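PDB 4O9D: Rik1-associated factor 1 from Schizosaccharomyces pombe, which serves, through a WD-repeat propeller that forms this chain, in the Clr4 methyltransferase complex, which helps establish heterochromatin by methylating histone H3. Local coordinates for residues V115-M118 with E119-C123; S252-L255 with S256-R259; T285-S289 with G290-T294. All coordinates share one frame; numbering follows the deposited sequence.

Contact 1: V115-M118 with E119-C123. With EDO (1,2-ethanediol), chain C.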
ATOM      1  N   VAL A 115      -7.441   6.136  15.408  1.00 25.88           N
ATOM      2  CA  VAL A 115      -6.196   6.826  15.716  1.00 25.14           C
ATOM      3  C   VAL A 115      -5.667   6.275  17.052  1.00 29.71           C
ATOM      4  O   VAL A 115      -6.370   6.365  18.065  1.00 27.27           O
ATOM      5  CB  VAL A 115      -6.446   8.353  15.870  1.00 21.45           C
ATOM      6  CG1 VAL A 115      -5.153   9.063  16.218  1.00 25.48           C
ATOM      7  CG2 VAL A 115      -7.063   8.924  14.604  1.00 24.13           C
ATOM      8  N   TRP A 116      -4.449   5.725  17.056  1.00 26.49           N
ATOM      9  CA  TRP A 116      -3.886   5.084  18.247  1.00 26.74           C
ATOM     10  C   TRP A 116      -2.604   5.791  18.713  1.00 28.47           C
ATOM     11  O   TRP A 116      -1.803   6.233  17.896  1.00 26.57           O
ATOM     12  CB  TRP A 116      -3.536   3.608  17.966  1.00 27.37           C
ATOM     13  CG  TRP A 116      -4.563   2.818  17.214  1.00 25.30           C
ATOM     14  CD1 TRP A 116      -4.693   2.730  15.850  1.00 28.76           C
ATOM     15  CD2 TRP A 116      -5.586   1.967  17.765  1.00 29.95           C
ATOM     16  NE1 TRP A 116      -5.741   1.894  15.522  1.00 24.75           N
ATOM     17  CE2 TRP A 116      -6.309   1.423  16.679  1.00 30.40           C
ATOM     18  CE3 TRP A 116      -5.974   1.631  19.071  1.00 29.36           C
ATOM     19  CZ2 TRP A 116      -7.392   0.568  16.861  1.00 28.29           C
ATOM     20  CZ3 TRP A 116      -7.037   0.777  19.246  1.00 26.17           C
ATOM     21  CH2 TRP A 116      -7.743   0.263  18.152  1.00 29.28           C
ATOM     22  N   ASP A 117      -2.375   5.872  20.023  1.00 33.71           N
ATOM     23  CA  ASP A 117      -1.104   6.417  20.486  1.00 30.49           C
ATOM     24  C   ASP A 117      -0.086   5.272  20.585  1.00 32.23           C
ATOM     25  O   ASP A 117      -0.427   4.101  20.377  1.00 31.08           O
ATOM     26  CB  ASP A 117      -1.243   7.211  21.805  1.00 33.95           C
ATOM     27  CG  ASP A 117      -1.588   6.333  23.012  1.00 33.77           C
ATOM     28  OD1 ASP A 117      -1.262   5.125  23.025  1.00 30.74           O
ATOM     29  OD2 ASP A 117      -2.187   6.872  23.974  1.00 37.70           O
ATOM     30  N   MET A 118       1.162   5.597  20.887  1.00 33.06           N
ATOM     31  CA  MET A 118       2.194   4.568  20.846  1.00 34.01           C
ATOM     32  C   MET A 118       2.087   3.534  21.979  1.00 38.53           C
ATOM     33  O   MET A 118       2.869   2.580  22.012  1.00 37.48           O
ATOM     34  CB  MET A 118       3.592   5.196  20.786  1.00 36.07           C
ATOM     35  CG  MET A 118       3.875   5.927  19.476  1.00 36.60           C
ATOM     36  SD  MET A 118       3.578   4.907  17.995  1.00 36.08           S
ATOM     37  CE  MET A 118       1.870   5.290  17.571  1.00 32.29           C
ATOM     38  N   GLU A 119       1.111   3.675  22.879  1.00 34.73           N
ATOM     39  CA  GLU A 119       0.913   2.625  23.896  1.00 39.85           C
ATOM     40  C   GLU A 119      -0.341   1.789  23.657  1.00 37.91           C
ATOM     41  O   GLU A 119      -0.748   0.985  24.510  1.00 38.83           O
ATOM     42  CB  GLU A 119       0.892   3.220  25.290  1.00 36.58           C
ATOM     43  CG  GLU A 119       1.930   4.294  25.479  1.00 42.12           C
ATOM     44  CD  GLU A 119       1.336   5.539  26.084  1.00 49.77           C
ATOM     45  OE1 GLU A 119       1.132   5.538  27.316  1.00 54.34           O
ATOM     46  OE2 GLU A 119       1.069   6.509  25.332  1.00 45.31           O
ATOM     47  N   GLY A 120      -0.951   1.989  22.494  1.00 39.99           N
ATOM     48  CA  GLY A 120      -2.098   1.199  22.078  1.00 36.47           C
ATOM     49  C   GLY A 120      -3.437   1.772  22.503  1.00 38.47           C
ATOM     50  O   GLY A 120      -4.469   1.107  22.352  1.00 37.28           O
ATOM     51  N   ASN A 121      -3.427   2.991  23.047  1.00 36.54           N
ATOM     52  CA  ASN A 121      -4.656   3.651  23.458  1.00 36.22           C
ATOM     53  C   ASN A 121      -5.364   4.223  22.238  1.00 31.27           C
ATOM     54  O   ASN A 121      -4.733   4.850  21.406  1.00 29.88           O
ATOM     55  CB  ASN A 121      -4.377   4.811  24.419  1.00 36.74           C
ATOM     56  CG  ASN A 121      -3.765   4.363  25.732  1.00 37.54           C
ATOM     57  OD1 ASN A 121      -4.214   3.398  26.348  1.00 38.45           O
ATOM     58  ND2 ASN A 121      -2.737   5.071  26.165  1.00 36.09           N
ATOM     59  N   LEU A 122      -6.670   4.026  22.152  1.00 34.29           N
ATOM     60  CA  LEU A 122      -7.459   4.643  21.091  1.00 34.09           C
ATOM     61  C   LEU A 122      -7.685   6.102  21.415  1.00 35.33           C
ATOM     62  O   LEU A 122      -8.304   6.405  22.434  1.00 32.28           O
ATOM     63  CB  LEU A 122      -8.794   3.935  20.960  1.00 28.78           C
ATOM     64  CG  LEU A 122      -9.676   4.471  19.829  1.00 35.85           C
ATOM     65  CD1 LEU A 122      -9.149   3.976  18.470  1.00 27.00           C
ATOM     66  CD2 LEU A 122     -11.100   4.047  20.027  1.00 33.22           C
ATOM     67  N   CYS A 123      -7.191   7.003  20.555  1.00 33.95           N
ATOM     68  CA  CYS A 123      -7.307   8.459  20.777  1.00 28.75           C
ATOM     69  C   CYS A 123      -8.362   9.155  19.901  1.00 30.45           C
ATOM     70  O   CYS A 123      -8.866  10.221  20.237  1.00 29.87           O
ATOM     71  CB  CYS A 123      -5.948   9.122  20.521  1.00 29.35           C
ATOM     72  SG  CYS A 123      -4.612   8.499  21.612  1.00 36.60           S
TER
HETATM   73  C1  EDO C 701       4.745  -1.382  21.057  1.00 35.54           C
HETATM   74  O1  EDO C 701       5.069   0.002  21.254  1.00 50.59           O
HETATM   75  C2  EDO C 701       5.909  -2.268  21.503  1.00 38.30           C
HETATM   76  O2  EDO C 701       6.370  -1.916  22.817  1.00 39.59           O
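Asp117 OD1 is gripped by two backbone amides, Glu119 N at 2.8 Å and Asn121 N at 3.0 Å, which arrive from opposite faces of the carboxylate plane. The bond to Glu119 closes an Asx turn. With chi1 at 68°, CG lies between the backbone N and the carbonyl carbon, and the carboxylate hangs over the bend in the chain. Its other oxygen, OD2, offers the syn lone pair to Asn121 ND2 at 2.9 Å, with the carboxylate and amide planes 79° apart. Within the bend, Gly120 N donates to Asp117 O, completing a type I beta turn; a side chain at Gly120 would jam against the preceding carbonyl oxygen, so glycine suits the place. Trp116 and Asp117 form the dipeptide that gives WD repeats their name, and the hairpin joins strands 113-117 and 122-126 of the first WD repeat. Were Asp117 replaced by alanine, the amides of Glu119 and Asn121 would probably lose their shared acceptor, and the Asn121 carboxamide would be free to turn. Glu119 OE2 lies 3.5 Å from Asp117 OD2, a pairing of like charges that the nearby N-H groups are likely to ease. On the face carrying Trp116 and Leu122, the leucine's CD1 sits over the indole's six-membered ring, 3.8 Å from its centroid, in a CH-pi contact, while Trp116 NE1 bonds to Thr106. Cys123 N donates to Val115 O at 2.7 Å, and Cys123 SG rests 3.6 Å from Asp117 CB.

Contact 2: S252-L255 with S256-R259; sequences SNTL and SNGR
Thr254 meets Asn257 across the bend of a beta hairpin, and each heavy atom of its side chain beyond CA lies near the same carbonyl oxygen. CB stands 3.3 Å from Asn257 O. At the first branch, a chi1 of 78° folds OG1 back over the main chain and aims the hydroxyl across the loop; it donates to Asn257 O over 2.5 Å, lying in the carbonyl plane. At the second branch, the methyl CG2 passes 3.3 Å from that oxygen and comes within 4.2 Å of Arg259 CD. The backbone N of Thr254 adds a weak bond to Asn257 O, but a water serves it better, accepting from Thr254 N at 2.9 Å and donating to Ser256 O. The hairpin joins the adjacent strands 247-253 and 258-264 of one propeller blade, paired regularly where Ser252 and Arg259 exchange two backbone bonds. Gly258 lies opposite Asn253, where a CB would point to the same face. The polar ends of Ser252 and Arg259 turn to Glu234 and Tyr261 respectively. Threonine suits its place by supplying both a donor and a small methyl group: a carbonyl can only accept, so the hydroxyl proton is committed to Asn257 O, and the bend is bridged by this side-chain bond and probably by the water, where regular strand pairing stops.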
ATOM      1  N   SER A 252      -4.690   0.298 -14.407  1.00 20.74           N
ATOM      2  CA  SER A 252      -6.061  -0.163 -14.368  1.00 21.62           C
ATOM      3  C   SER A 252      -6.232  -1.520 -15.063  1.00 24.07           C
ATOM      4  O   SER A 252      -5.398  -1.918 -15.878  1.00 21.39           O
ATOM      5  CB  SER A 252      -6.961   0.865 -15.067  1.00 23.12           C
ATOM      6  OG  SER A 252      -6.608   0.932 -16.458  1.00 23.38           O
ATOM      7  N   ASN A 253      -7.318  -2.213 -14.714  1.00 23.95           N
ATOM      8  CA  ASN A 253      -7.793  -3.380 -15.458  1.00 25.97           C
ATOM      9  C   ASN A 253      -8.950  -2.915 -16.359  1.00 29.11           C
ATOM     10  O   ASN A 253      -9.738  -2.051 -15.950  1.00 27.07           O
ATOM     11  CB  ASN A 253      -8.297  -4.475 -14.498  1.00 25.64           C
ATOM     12  CG  ASN A 253      -7.180  -5.049 -13.599  1.00 24.15           C
ATOM     13  OD1 ASN A 253      -5.997  -4.938 -13.912  1.00 25.52           O
ATOM     14  ND2 ASN A 253      -7.568  -5.645 -12.484  1.00 25.15           N
ATOM     15  N   THR A 254      -9.044  -3.475 -17.569  1.00 30.33           N
ATOM     16  CA  THR A 254     -10.037  -3.048 -18.566  1.00 32.83           C
ATOM     17  C   THR A 254     -10.886  -4.252 -18.956  1.00 34.41           C
ATOM     18  O   THR A 254     -10.734  -5.323 -18.375  1.00 35.00           O
ATOM     19  CB  THR A 254      -9.358  -2.442 -19.824  1.00 36.26           C
ATOM     20  OG1 THR A 254      -8.851  -3.488 -20.656  1.00 35.01           O
ATOM     21  CG2 THR A 254      -8.215  -1.511 -19.433  1.00 29.88           C
ATOM     22  N   LEU A 255     -11.774  -4.112 -19.921  1.00 37.04           N
ATOM     23  CA  LEU A 255     -12.543  -5.269 -20.345  1.00 40.93           C
ATOM     24  C   LEU A 255     -11.608  -6.369 -20.892  1.00 42.65           C
ATOM     25  O   LEU A 255     -11.778  -7.527 -20.611  1.00 42.38           O
ATOM     26  CB  LEU A 255     -13.633  -4.894 -21.335  1.00 44.43           C
ATOM     27  CG  LEU A 255     -14.739  -3.932 -20.903  1.00 49.59           C
ATOM     28  CD1 LEU A 255     -15.756  -3.666 -21.996  1.00 50.04           C
ATOM     29  CD2 LEU A 255     -15.428  -4.346 -19.648  1.00 48.07           C
ATOM     30  N   SER A 256     -10.585  -5.969 -21.619  1.00 39.35           N
ATOM     31  CA  SER A 256      -9.533  -6.869 -22.062  1.00 38.80           C
ATOM     32  C   SER A 256      -8.293  -6.845 -21.165  1.00 38.44           C
ATOM     33  O   SER A 256      -8.328  -7.349 -20.113  1.00 44.65           O
ATOM     34  CB  SER A 256      -9.159  -6.599 -23.515  1.00 43.62           C
ATOM     35  OG  SER A 256      -9.533  -5.320 -23.938  1.00 49.60           O
ATOM     36  N   ASN A 257      -7.215  -6.273 -21.641  1.00 38.94           N
ATOM     37  CA  ASN A 257      -5.930  -6.248 -21.020  1.00 38.68           C
ATOM     38  C   ASN A 257      -5.773  -5.127 -20.007  1.00 36.37           C
ATOM     39  O   ASN A 257      -6.625  -4.367 -19.820  1.00 38.58           O
ATOM     40  CB  ASN A 257      -4.880  -6.126 -22.106  1.00 42.72           C
ATOM     41  CG  ASN A 257      -4.967  -4.813 -22.856  1.00 44.63           C
ATOM     42  OD1 ASN A 257      -5.924  -4.567 -23.560  1.00 49.14           O
ATOM     43  ND2 ASN A 257      -3.962  -3.972 -22.705  1.00 39.30           N
ATOM     44  N   GLY A 258      -4.663  -5.070 -19.344  1.00 29.61           N
ATOM     45  CA  GLY A 258      -4.378  -4.017 -18.409  1.00 31.29           C
ATOM     46  C   GLY A 258      -3.700  -2.833 -19.037  1.00 27.02           C
ATOM     47  O   GLY A 258      -3.116  -2.939 -20.045  1.00 27.11           O
ATOM     48  N   ARG A 259      -3.786  -1.706 -18.383  1.00 23.92           N
ATOM     49  CA  ARG A 259      -3.105  -0.490 -18.824  1.00 18.65           C
ATOM     50  C   ARG A 259      -2.357   0.221 -17.694  1.00 20.01           C
ATOM     51  O   ARG A 259      -2.767   0.158 -16.533  1.00 24.86           O
ATOM     52  CB  ARG A 259      -4.116   0.451 -19.503  1.00 26.09           C
ATOM     53  CG  ARG A 259      -4.376   0.034 -20.979  1.00 31.53           C
ATOM     54  CD  ARG A 259      -5.480   0.817 -21.642  1.00 36.68           C
ATOM     55  NE  ARG A 259      -5.130   2.206 -21.921  1.00 39.92           N
ATOM     56  CZ  ARG A 259      -4.468   2.603 -22.998  1.00 36.63           C
ATOM     57  NH1 ARG A 259      -4.036   1.701 -23.872  1.00 46.26           N
ATOM     58  NH2 ARG A 259      -4.209   3.888 -23.192  1.00 38.99           N
TER
HETATM   59  O   HOH W   1      -7.522  -5.946 -17.600  1.00 34.41           O

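Contact 3: T285-S289 with G290-T294; sequences TISNS and GILVT
Thr285 and Thr294 touch through their hydroxyls, and side-chain hydrogen bonds come first. Thr285 OG1 and Thr294 OG1 lie 2.7 Å apart, both on one face of the sheet, and either may be the donor; Trp344 NE1 also bonds to Thr285 OG1. Ser287 OG gathers several partners. It accepts from Leu292 N at 3.0 Å and, weakly, from Ile291 N, and shares a 2.6 Å hydrogen bond with Ser289 OG. A chi1 of 65° turns this hydroxyl in under the loop, where the amides converge; serine suits the position because it is short enough to fit and able to accept from the Leu292 amide and, weakly, from that of Ile291.

The backbone bonds define an antiparallel hairpin. Thr285 and Thr294 exchange a pair, and Ser287 N donates to Leu292 O at 2.8 Å, at the residue where the type I turn from Ser287 to Gly290 begins; Gly290 N closes that turn by donating to Ser287 O. Gly290, with phi 94°, has a conformation in which a CB would clash with Ser289 O, so glycine is called for.

Apolar contacts are lighter: Ile286 CG2 lies 3.9 Å from Gly290 CA, and Leu292 CB packs 3.9 Å from Ser287 CB. The hairpin joins strands 281-286 and 292-297 within the second WD repeat. Ile286 and Val293 pack toward Tyr262 and Val260 of strand 258-264 in the preceding blade, whereas Ser287 and Thr294 touch Trp344 of strand 341-344 in the following one.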
ATOM      1  N   THR A 285       4.863   0.649 -10.877  1.00 18.89           N
ATOM      2  CA  THR A 285       5.831   1.584 -10.281  1.00 22.71           C
ATOM      3  C   THR A 285       6.555   2.411 -11.339  1.00 24.32           C
ATOM      4  O   THR A 285       6.375   2.219 -12.548  1.00 19.65           O
ATOM      5  CB  THR A 285       6.929   0.880  -9.398  1.00 21.42           C
ATOM      6  OG1 THR A 285       7.901   0.248 -10.246  1.00 21.94           O
ATOM      7  CG2 THR A 285       6.299  -0.148  -8.460  1.00 19.93           C
ATOM      8  N   ILE A 286       7.332   3.374 -10.864  1.00 22.97           N
ATOM      9  CA  ILE A 286       8.312   4.049 -11.701  1.00 24.41           C
ATOM     10  C   ILE A 286       9.656   3.825 -11.044  1.00 20.18           C
ATOM     11  O   ILE A 286       9.748   3.935  -9.818  1.00 21.40           O
ATOM     12  CB  ILE A 286       8.110   5.577 -11.714  1.00 25.09           C
ATOM     13  CG1 ILE A 286       6.719   5.959 -12.211  1.00 26.65           C
ATOM     14  CG2 ILE A 286       9.186   6.222 -12.577  1.00 22.59           C
ATOM     15  CD1 ILE A 286       6.317   7.393 -11.828  1.00 25.75           C
ATOM     16  N   SER A 287      10.706   3.602 -11.828  1.00 20.00           N
ATOM     17  CA  SER A 287      12.048   3.458 -11.259  1.00 23.52           C
ATOM     18  C   SER A 287      12.506   4.719 -10.542  1.00 25.70           C
ATOM     19  O   SER A 287      11.999   5.809 -10.796  1.00 23.62           O
ATOM     20  CB  SER A 287      13.089   3.083 -12.341  1.00 27.92           C
ATOM     21  OG  SER A 287      13.250   4.129 -13.292  1.00 28.36           O
ATOM     22  N   ASN A 288      13.458   4.564  -9.617  1.00 23.27           N
ATOM     23  CA  ASN A 288      14.064   5.717  -8.973  1.00 27.48           C
ATOM     24  C   ASN A 288      14.742   6.644  -9.984  1.00 23.76           C
ATOM     25  O   ASN A 288      14.787   7.849  -9.763  1.00 29.97           O
ATOM     26  CB  ASN A 288      15.064   5.296  -7.896  1.00 27.08           C
ATOM     27  CG  ASN A 288      14.382   4.651  -6.683  1.00 34.51           C
ATOM     28  OD1 ASN A 288      13.193   4.891  -6.412  1.00 25.79           O
ATOM     29  ND2 ASN A 288      15.136   3.827  -5.949  1.00 25.92           N
ATOM     30  N   SER A 289      15.272   6.083 -11.070  1.00 27.59           N
ATOM     31  CA  SER A 289      15.901   6.873 -12.139  1.00 26.78           C
ATOM     32  C   SER A 289      14.866   7.738 -12.861  1.00 30.64           C
ATOM     33  O   SER A 289      15.212   8.756 -13.471  1.00 28.36           O
ATOM     34  CB  SER A 289      16.570   5.942 -13.154  1.00 33.19           C
ATOM     35  OG  SER A 289      15.618   5.078 -13.757  1.00 28.99           O
ATOM     36  N   GLY A 290      13.598   7.325 -12.778  1.00 25.95           N
ATOM     37  CA  GLY A 290      12.479   8.087 -13.304  1.00 25.70           C
ATOM     38  C   GLY A 290      12.099   7.681 -14.709  1.00 25.27           C
ATOM     39  O   GLY A 290      11.130   8.204 -15.265  1.00 28.23           O
ATOM     40  N   ILE A 291      12.868   6.753 -15.287  1.00 24.91           N
ATOM     41  CA  ILE A 291      12.752   6.393 -16.695  1.00 27.45           C
ATOM     42  C   ILE A 291      12.041   5.065 -16.970  1.00 28.70           C
ATOM     43  O   ILE A 291      11.545   4.849 -18.071  1.00 29.30           O
ATOM     44  CB  ILE A 291      14.144   6.283 -17.344  1.00 33.41           C
ATOM     45  CG1 ILE A 291      14.871   7.616 -17.283  1.00 40.28           C
ATOM     46  CG2 ILE A 291      14.017   5.866 -18.800  1.00 40.79           C
ATOM     47  CD1 ILE A 291      14.149   8.728 -17.998  1.00 41.88           C
ATOM     48  N   LEU A 292      12.012   4.152 -16.005  1.00 23.80           N
ATOM     49  CA  LEU A 292      11.365   2.872 -16.262  1.00 27.00           C
ATOM     50  C   LEU A 292      10.025   2.812 -15.545  1.00 23.06           C
ATOM     51  O   LEU A 292       9.850   3.398 -14.479  1.00 24.73           O
ATOM     52  CB  LEU A 292      12.236   1.689 -15.830  1.00 24.74           C
ATOM     53  CG  LEU A 292      13.669   1.654 -16.388  1.00 26.24           C
ATOM     54  CD1 LEU A 292      14.422   0.460 -15.832  1.00 33.26           C
ATOM     55  CD2 LEU A 292      13.686   1.610 -17.918  1.00 26.36           C
ATOM     56  N   VAL A 293       9.121   2.047 -16.145  1.00 21.30           N
ATOM     57  CA  VAL A 293       7.791   1.828 -15.646  1.00 22.66           C
ATOM     58  C   VAL A 293       7.554   0.324 -15.593  1.00 22.79           C
ATOM     59  O   VAL A 293       8.025  -0.418 -16.469  1.00 25.23           O
ATOM     60  CB  VAL A 293       6.792   2.498 -16.589  1.00 24.55           C
ATOM     61  CG1 VAL A 293       5.372   2.113 -16.214  1.00 21.18           C
ATOM     62  CG2 VAL A 293       7.041   4.020 -16.590  1.00 21.13           C
ATOM     63  N   THR A 294       6.860  -0.139 -14.549  1.00 23.44           N
ATOM     64  CA  THR A 294       6.659  -1.577 -14.350  1.00 18.61           C
ATOM     65  C   THR A 294       5.197  -1.892 -14.103  1.00 19.32           C
ATOM     66  O   THR A 294       4.447  -1.049 -13.641  1.00 19.94           O
ATOM     67  CB  THR A 294       7.471  -2.095 -13.130  1.00 21.53           C
ATOM     68  OG1 THR A 294       6.849  -1.665 -11.901  1.00 20.88           O
ATOM     69  CG2 THR A 294       8.892  -1.594 -13.190  1.00 24.93           C
TER

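In the fold
All three contacts are hairpin bends in the blades of one beta propeller, following each other along the chain. Contacts 2 and 3 belong to consecutive blades: their centres lie 20 Å apart and their nearest atoms about 8 Å, without touching. Asn253 of contact 2 nevertheless bonds to Asp280 and Ile281, at the start of the strand that runs up to contact 3. Contact 1 lies across the chain's centre from both, its centre 40 Å from that of contact 2 and 37 Å from that of contact 3. A bound ethanediol, probably from the crystallisation liquor, lies near contact 1 alone, held weakly by Met118 O and also by Thr71.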